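Local coordinates for protein Sqt1 (PDB 4ZOY) that probably acts as a dedicated chaperone that captures a nascent ribosomal protein during translation, using a WD40-repeat beta-propeller, at residues G346-S351 with E373-K378. Numbering follows the deposited sequence.
Sequences GSTDGS and EDPVVK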
loop_
_atom_site.group_PDB
_atom_site.type_symbol
_atom_site.label_atom_id
_atom_site.label_comp_id
_atom_site.label_asym_id
_atom_site.label_seq_id
_atom_site.Cartn_x
_atom_site.Cartn_y
_atom_site.Cartn_z
ATOM N N GLY A 346 1.041 12.076 1.463
ATOM C CA GLY A 346 -0.364 12.477 1.385
ATOM C C GLY A 346 -0.940 12.597 2.775
ATOM O O GLY A 346 -0.717 11.737 3.625
ATOM N N SER A 347 -1.699 13.671 3.008
ATOM C CA SER A 347 -2.200 13.983 4.332
ATOM C C SER A 347 -3.716 13.932 4.421
ATOM O O SER A 347 -4.411 14.164 3.427
ATOM C CB SER A 347 -1.715 15.385 4.745
ATOM O OG SER A 347 -2.258 15.781 5.996
ATOM N N THR A 348 -4.204 13.663 5.628
ATOM C CA THR A 348 -5.620 13.791 5.947
ATOM C C THR A 348 -6.158 15.197 5.638
ATOM O O THR A 348 -7.362 15.365 5.395
ATOM C CB THR A 348 -5.837 13.428 7.426
ATOM O OG1 THR A 348 -5.421 12.071 7.622
ATOM C CG2 THR A 348 -7.298 13.568 7.850
ATOM N N ASP A 349 -5.283 16.201 5.612
ATOM C CA ASP A 349 -5.741 17.568 5.364
ATOM C C ASP A 349 -5.969 17.886 3.884
ATOM O O ASP A 349 -6.299 19.022 3.537
ATOM C CB ASP A 349 -4.774 18.587 5.986
ATOM C CG ASP A 349 -3.422 18.673 5.283
ATOM O OD1 ASP A 349 -3.226 18.123 4.180
ATOM O OD2 ASP A 349 -2.539 19.343 5.858
ATOM N N GLY A 350 -5.801 16.889 3.016
ATOM C CA GLY A 350 -6.064 17.069 1.596
ATOM C C GLY A 350 -4.869 17.430 0.723
ATOM O O GLY A 350 -4.998 17.529 -0.500
ATOM N N SER A 351 -3.703 17.623 1.341
ATOM C CA SER A 351 -2.527 18.056 0.597
ATOM C C SER A 351 -1.557 16.917 0.319
ATOM O O SER A 351 -1.560 15.895 1.001
ATOM C CB SER A 351 -1.774 19.154 1.351
ATOM O OG SER A 351 -1.168 18.634 2.528
ATOM N N GLU A 373 -10.263 19.499 0.695
ATOM C CA GLU A 373 -9.953 19.402 2.116
ATOM C C GLU A 373 -10.283 18.013 2.655
ATOM O O GLU A 373 -10.417 17.823 3.867
ATOM C CB GLU A 373 -10.699 20.481 2.915
ATOM C CG GLU A 373 -10.160 21.902 2.699
ATOM C CD GLU A 373 -10.402 22.433 1.296
ATOM O OE1 GLU A 373 -11.585 22.561 0.906
ATOM O OE2 GLU A 373 -9.414 22.722 0.580
ATOM N N ASP A 374 -10.407 17.045 1.748
ATOM C CA ASP A 374 -10.694 15.661 2.110
ATOM C C ASP A 374 -9.398 14.860 2.164
ATOM O O ASP A 374 -8.445 15.187 1.465
ATOM C CB ASP A 374 -11.659 15.021 1.106
ATOM C CG ASP A 374 -12.964 15.792 0.971
ATOM O OD1 ASP A 374 -13.743 15.795 1.943
ATOM O OD2 ASP A 374 -13.205 16.379 -0.110
ATOM N N PRO A 375 -9.361 13.806 2.988
ATOM C CA PRO A 375 -8.133 13.003 3.118
ATOM C C PRO A 375 -7.545 12.464 1.816
ATOM O O PRO A 375 -8.250 11.923 0.963
ATOM C CB PRO A 375 -8.580 11.840 3.999
ATOM C CG PRO A 375 -9.600 12.456 4.892
ATOM C CD PRO A 375 -10.320 13.506 4.068
ATOM N N VAL A 376 -6.237 12.637 1.664
ATOM C CA VAL A 376 -5.495 11.936 0.633
ATOM C C VAL A 376 -5.201 10.554 1.186
ATOM O O VAL A 376 -4.487 10.410 2.177
ATOM C CB VAL A 376 -4.184 12.646 0.267
ATOM C CG1 VAL A 376 -3.497 11.923 -0.889
ATOM C CG2 VAL A 376 -4.441 14.092 -0.105
ATOM N N VAL A 377 -5.781 9.543 0.563
ATOM C CA VAL A 377 -5.759 8.188 1.083
ATOM C C VAL A 377 -4.511 7.418 0.644
ATOM O O VAL A 377 -3.912 6.658 1.427
ATOM C CB VAL A 377 -7.033 7.445 0.643
ATOM C CG1 VAL A 377 -6.952 5.962 0.963
ATOM C CG2 VAL A 377 -8.266 8.091 1.310
ATOM N N LYS A 378 -4.121 7.606 -0.613
ATOM C CA LYS A 378 -2.995 6.877 -1.176
ATOM C C LYS A 378 -2.299 7.691 -2.235
ATOM O O LYS A 378 -2.951 8.331 -3.055
ATOM C CB LYS A 378 -3.477 5.548 -1.775
ATOM C CG LYS A 378 -2.366 4.728 -2.430
ATOM C CD LYS A 378 -2.883 3.379 -2.909
ATOM C CE LYS A 378 -1.834 2.641 -3.728
ATOM N NZ LYS A 378 -2.185 1.202 -3.912
HETATM O O HOH W 1 -9.630 16.554 6.014
#
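Two neighbouring blades of the WD40 propeller meet where the turn joining strands 342-347 and 352-356 of one blade, a type I beta turn from Ser-347 to Gly-350, packs on the chain entering the innermost strand, 376-381, of the next. The carbonyl of Ser-347 links them: its O accepts the turn's own bond from Gly-350 N and, from the opposite face of the carbonyl plane, a nearly straight one from Val-376 N (3.0 Å, 165° at the hydrogen). The two methyls of Val-376 divide between the incoming strand and the end of the turn: CG1, anti to the backbone N (chi1 -176°), rests against Gly-346 CA, while CG2 lies 3.5 Å from Gly-350 C. The Pro-375 ring packs on the Thr-348 carbonyl, CG 3.7 Å from Thr-348 O, and meets the methyl CG2 at an oblique angle; Gly-350 CA approaches Asp-374 O at 3.0 Å in a CA-H...O contact. A water donates to both Thr-348 O and Glu-373 O. Within 346-351, Ser-347 OG, also hydrogen-bonded to Asp-329 O, accepts from Asp-349 N, an ST turn, and Asp-349 OD1 takes Ser-351 N, closing an Asx turn, and Ser-351 OG; Asp-349 OD2 is hydrogen-bonded to Ser-328 OG. This Asp-Gly turn between a blade's second and third strands, set against the following blade's first strand, is typical of WD40 beta-propellers.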